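Local structure of UDP-L-Rhamnose Synthase (Acanthamoeba polyphaga mimivirus, 7JID) at residues 125-129 with 212-216; 53-57 with 206-210. The protein makes UDP-L-rhamnose, as an NADP-binding oxidoreductase of the RmlD family with a Rossmann-type domain. One frame throughout, in Å; residues are numbered along the deposited sequence.

In the fold
Contacts 1 and 2 both reach the six-stranded parallel sheet, yet at different places, their centres 18 Å apart. In contact 1 the outermost strand 212-215 is met by the loop 125-129; in contact 2 the inner strand 54-57 is met by the end of helix 195-207, which directly precedes strand 212-215. Both are largely buried, but contact 2 runs out to the exposed Lys209. The chemistry is reversed: in contact 1 a carboxylate accepts from a strand amide, whereas in contact 2 an arginine donates to carbonyls at a helix C-terminus. Contact 2 adds an apolar touch between Met56 and Ala206.

Contact 1. Residues 125-129 with 212-216; sequences GFTEN and GTFNF
Thr213 meets Glu128 where the two backbones come nearest, with 5.7 Å between their CA atoms. Its methyl CG2 lies 3.9 Å from Glu128 CG, and its carbonyl O is 3.1 Å from the same CG; this O accepts a hydrogen bond from Lys266, while the hydroxyl is hydrogen-bonded to Asn159 ND2 on the neighbouring strand. Glu128 thus passes Thr213 with its aliphatic part, not with its charge. The side chain of Phe214 leaves the backbone on the side away from the loop, and its ring packs on helices 195-207 and 265-270 and on strand 157-162; what remains on the near side is backbone: Phe214 CA stands 3.7 Å from Glu128 OE2. Asn215 receives the polar end. Its backbone N donates to Glu128 OE2 at 2.9 Å with an N-H...O angle of 163°, meeting the oxygen on the anti side, slightly out of the carboxylate plane. The bend at chi2 of Glu128 (79°) carries the carboxylate along the strand from Thr213 to this amide. A water bridges the same OE2 and Asn215 O, donating to both, so that one carboxylate oxygen is gripped twice. The Asn215 side chain crosses that of Glu128 obliquely, amide and carboxylate planes 31° apart. Its ND2 lies 2.8 Å from Phe126 O and donates to Asn263 O, while OD1 accepts from Arg161, which also binds Thr127 O; both ends of the amide are therefore held, which fixes its rotation. The backbone of Phe126 is itself hydrogen-bonded to Leu261 and Asn263. The side chain of Asn215 lies about 11 Å from the bound UDP-rhamnose, and the arrangement joins the loop that follows strand 103-109 to the outermost strand, 212-215, of the Rossmann-type parallel sheet.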
loop_
_atom_site.group_PDB
_atom_site.type_symbol
_atom_site.label_atom_id
_atom_site.label_comp_id
_atom_site.label_asym_id
_atom_site.label_seq_id
_atom_site.Cartn_x
_atom_site.Cartn_y
_atom_site.Cartn_z
ATOM N N GLY A 125 -18.751 19.171 -3.983
ATOM C CA GLY A 125 -18.314 17.764 -4.083
ATOM C C GLY A 125 -16.802 17.626 -4.092
ATOM O O GLY A 125 -16.086 18.625 -4.404
ATOM N N PHE A 126 -16.294 16.425 -3.833
ATOM C CA PHE A 126 -14.847 16.164 -3.818
ATOM C C PHE A 126 -14.335 16.251 -5.250
ATOM O O PHE A 126 -15.009 15.769 -6.195
ATOM C CB PHE A 126 -14.547 14.822 -3.146
ATOM C CG PHE A 126 -14.864 14.891 -1.678
ATOM C CD1 PHE A 126 -13.923 15.398 -0.787
ATOM C CD2 PHE A 126 -16.093 14.489 -1.193
ATOM C CE1 PHE A 126 -14.238 15.495 0.555
ATOM C CE2 PHE A 126 -16.391 14.571 0.155
ATOM C CZ PHE A 126 -15.444 15.055 1.032
ATOM N N THR A 127 -13.183 16.907 -5.395
ATOM C CA THR A 127 -12.518 17.080 -6.693
ATOM C C THR A 127 -11.464 15.995 -6.937
ATOM O O THR A 127 -11.034 15.269 -6.004
ATOM C CB THR A 127 -11.930 18.488 -6.817
ATOM O OG1 THR A 127 -10.805 18.472 -5.943
ATOM C CG2 THR A 127 -12.965 19.550 -6.500
ATOM N N GLU A 128 -10.943 15.999 -8.162
ATOM C CA GLU A 128 -9.890 15.071 -8.594
ATOM C C GLU A 128 -8.640 15.316 -7.757
ATOM O O GLU A 128 -7.939 14.338 -7.419
ATOM C CB GLU A 128 -9.618 15.201 -10.084
ATOM C CG GLU A 128 -10.718 14.593 -10.896
ATOM C CD GLU A 128 -12.009 15.386 -11.091
ATOM O OE1 GLU A 128 -11.999 16.611 -10.771
ATOM O OE2 GLU A 128 -12.940 14.846 -11.677
ATOM N N ASN A 129 -8.381 16.572 -7.398
ATOM C CA ASN A 129 -7.171 16.937 -6.618
ATOM C C ASN A 129 -7.306 16.643 -5.121
ATOM O O ASN A 129 -6.265 16.602 -4.447
ATOM C CB ASN A 129 -6.823 18.406 -6.843
ATOM C CG ASN A 129 -5.535 18.818 -6.173
ATOM O OD1 ASN A 129 -4.465 18.339 -6.543
ATOM N ND2 ASN A 129 -5.631 19.744 -5.225
ATOM N N GLY A 212 -4.874 11.218 -16.516
ATOM C CA GLY A 212 -5.169 11.988 -15.312
ATOM C C GLY A 212 -6.245 11.314 -14.471
ATOM O O GLY A 212 -6.777 10.289 -14.880
ATOM N N THR A 213 -6.642 11.976 -13.414
ATOM C CA THR A 213 -7.732 11.493 -12.535
ATOM C C THR A 213 -9.044 12.131 -13.010
ATOM O O THR A 213 -9.080 13.338 -13.264
ATOM C CB THR A 213 -7.436 11.784 -11.072
ATOM O OG1 THR A 213 -6.296 10.993 -10.725
ATOM C CG2 THR A 213 -8.573 11.427 -10.149
ATOM N N PHE A 214 -10.117 11.351 -13.052
ATOM C CA PHE A 214 -11.495 11.852 -13.298
ATOM C C PHE A 214 -12.430 11.188 -12.309
ATOM O O PHE A 214 -12.550 9.942 -12.304
ATOM C CB PHE A 214 -11.974 11.572 -14.709
ATOM C CG PHE A 214 -11.287 12.387 -15.780
ATOM C CD1 PHE A 214 -11.958 13.442 -16.392
ATOM C CD2 PHE A 214 -10.041 12.016 -16.252
ATOM C CE1 PHE A 214 -11.335 14.152 -17.418
ATOM C CE2 PHE A 214 -9.405 12.760 -17.246
ATOM C CZ PHE A 214 -10.084 13.797 -17.856
ATOM N N ASN A 215 -13.211 11.994 -11.619
ATOM C CA ASN A 215 -14.455 11.524 -10.969
ATOM C C ASN A 215 -15.364 11.017 -12.088
ATOM O O ASN A 215 -15.549 11.704 -13.089
ATOM C CB ASN A 215 -15.061 12.654 -10.134
ATOM C CG ASN A 215 -14.272 12.959 -8.895
ATOM O OD1 ASN A 215 -13.548 12.119 -8.360
ATOM N ND2 ASN A 215 -14.352 14.216 -8.442
ATOM N N PHE A 216 -15.877 9.813 -11.938
ATOM C CA PHE A 216 -16.469 9.049 -13.044
ATOM C C PHE A 216 -17.796 8.470 -12.562
ATOM O O PHE A 216 -18.077 7.290 -12.745
ATOM C CB PHE A 216 -15.484 8.022 -13.571
ATOM C CG PHE A 216 -15.743 7.754 -15.019
ATOM C CD1 PHE A 216 -15.396 8.689 -15.975
ATOM C CD2 PHE A 216 -16.223 6.525 -15.414
ATOM C CE1 PHE A 216 -15.606 8.392 -17.322
ATOM C CE2 PHE A 216 -16.463 6.251 -16.749
ATOM C CZ PHE A 216 -16.109 7.183 -17.694
HETATM O O HOH W 1 -15.121 14.581 -13.211
#

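Contact 2. Residues 53-57 with 206-210; sequences DRVMS and ARNKT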
loop_
_atom_site.group_PDB
_atom_site.type_symbol
_atom_site.label_atom_id
_atom_site.label_comp_id
_atom_site.label_asym_id
_atom_site.label_seq_id
_atom_site.Cartn_x
_atom_site.Cartn_y
_atom_site.Cartn_z
ATOM N N ASP A 53 -1.762 -1.533 -27.961
ATOM C CA ASP A 53 -1.916 -0.073 -28.143
ATOM C C ASP A 53 -2.503 0.557 -26.876
ATOM O O ASP A 53 -2.213 1.713 -26.605
ATOM C CB ASP A 53 -2.818 0.224 -29.344
ATOM C CG ASP A 53 -2.251 -0.351 -30.638
ATOM O OD1 ASP A 53 -1.193 0.129 -31.018
ATOM O OD2 ASP A 53 -2.829 -1.315 -31.162
ATOM N N ARG A 54 -3.256 -0.242 -26.136
ATOM C CA ARG A 54 -3.933 0.232 -24.906
ATOM C C ARG A 54 -3.887 -0.903 -23.902
ATOM O O ARG A 54 -4.128 -2.072 -24.294
ATOM C CB ARG A 54 -5.390 0.611 -25.183
ATOM C CG ARG A 54 -5.635 1.762 -26.150
ATOM C CD ARG A 54 -4.993 3.080 -25.737
ATOM N NE ARG A 54 -5.404 4.101 -26.699
ATOM C CZ ARG A 54 -4.744 4.366 -27.840
ATOM N NH1 ARG A 54 -3.643 3.688 -28.129
ATOM N NH2 ARG A 54 -5.222 5.259 -28.695
ATOM N N VAL A 55 -3.722 -0.561 -22.630
ATOM C CA VAL A 55 -3.917 -1.514 -21.508
ATOM C C VAL A 55 -5.041 -0.970 -20.618
ATOM O O VAL A 55 -5.099 0.241 -20.396
ATOM C CB VAL A 55 -2.600 -1.714 -20.743
ATOM C CG1 VAL A 55 -2.775 -2.633 -19.549
ATOM C CG2 VAL A 55 -1.517 -2.260 -21.679
ATOM N N MET A 56 -5.872 -1.863 -20.138
ATOM C CA MET A 56 -6.908 -1.464 -19.142
ATOM C C MET A 56 -6.864 -2.410 -17.955
ATOM O O MET A 56 -6.631 -3.602 -18.123
ATOM C CB MET A 56 -8.317 -1.436 -19.734
ATOM C CG MET A 56 -8.414 -0.734 -21.096
ATOM S SD MET A 56 -10.123 -0.503 -21.682
ATOM C CE MET A 56 -10.484 1.023 -20.813
ATOM N N SER A 57 -7.139 -1.844 -16.788
ATOM C CA SER A 57 -7.159 -2.542 -15.491
ATOM C C SER A 57 -8.585 -2.506 -14.919
ATOM O O SER A 57 -9.049 -1.419 -14.503
ATOM C CB SER A 57 -6.185 -1.956 -14.515
ATOM O OG SER A 57 -6.263 -2.665 -13.275
ATOM N N ALA A 206 -10.019 6.369 -23.315
ATOM C CA ALA A 206 -8.868 5.447 -23.500
ATOM C C ALA A 206 -8.478 5.500 -24.997
ATOM O O ALA A 206 -7.294 5.728 -25.297
ATOM C CB ALA A 206 -9.218 4.049 -23.082
ATOM N N ARG A 207 -9.460 5.486 -25.889
ATOM C CA ARG A 207 -9.159 5.641 -27.346
ATOM C C ARG A 207 -8.393 6.947 -27.568
ATOM O O ARG A 207 -7.405 6.983 -28.403
ATOM C CB ARG A 207 -10.455 5.567 -28.150
ATOM C CG ARG A 207 -10.218 5.698 -29.647
ATOM C CD ARG A 207 -11.488 5.432 -30.376
ATOM N NE ARG A 207 -11.703 4.003 -30.509
ATOM C CZ ARG A 207 -12.672 3.314 -29.963
ATOM N NH1 ARG A 207 -13.580 3.905 -29.212
ATOM N NH2 ARG A 207 -12.764 2.025 -30.212
ATOM N N ASN A 208 -8.788 8.020 -26.885
ATOM C CA ASN A 208 -8.212 9.370 -27.073
ATOM C C ASN A 208 -6.868 9.539 -26.360
ATOM O O ASN A 208 -6.325 10.617 -26.455
ATOM C CB ASN A 208 -9.176 10.476 -26.649
ATOM C CG ASN A 208 -10.371 10.609 -27.566
ATOM O OD1 ASN A 208 -10.363 10.087 -28.686
ATOM N ND2 ASN A 208 -11.441 11.232 -27.075
ATOM N N LYS A 209 -6.469 8.574 -25.533
ATOM C CA LYS A 209 -5.249 8.607 -24.683
ATOM C C LYS A 209 -5.393 9.744 -23.669
ATOM O O LYS A 209 -4.393 10.289 -23.244
ATOM C CB LYS A 209 -3.969 8.657 -25.536
ATOM C CG LYS A 209 -3.771 7.395 -26.347
ATOM C CD LYS A 209 -2.675 7.477 -27.414
ATOM C CE LYS A 209 -1.297 7.733 -26.870
ATOM N NZ LYS A 209 -0.279 7.322 -27.871
ATOM N N THR A 210 -6.638 10.074 -23.262
ATOM C CA THR A 210 -6.861 11.046 -22.169
ATOM C C THR A 210 -6.195 10.448 -20.918
ATOM O O THR A 210 -6.485 9.270 -20.638
ATOM C CB THR A 210 -8.351 11.322 -21.951
ATOM O OG1 THR A 210 -8.947 11.711 -23.188
ATOM C CG2 THR A 210 -8.586 12.341 -20.862
#
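Two hydrogen bonds from the Arg54 guanidinium cross the contact. NE donates to Ala206 O at 2.9 Å and NH2 to Arg207 O at 2.8 Å, the latter nearly straight at 164° and close to the guanidinium plane. A third, from NH1 to Asp53 O, stays within the arginine's own segment, so donors on all three nitrogens hold the group's orientation. Arg54 bends at chi2 (-58°) and runs straight through chi3, which brings the guanidinium to the helix end. Ala206 O also accepts from Lys209 N, the two donors arriving from opposite faces of the carbonyl plane. Lys209, with positive phi (64°), closes helix 195-207 in a Schellman motif, and Arg54 thus binds carbonyls of the last turn, where the helix packs on a Rossmann-type parallel sheet. Over one face of the guanidinium, Lys209 lays its aliphatic chain about at right angles, CG 3.4 Å above the plane and offset toward the rim of the group; the ammonium NZ stays 5.0 Å from Arg54 NH1. Apolar packing comes from Met56, whose CE approaches Ala206 CB to 4.0 Å, with Trp6 and Thr105 of the flanking strands touching both side chains.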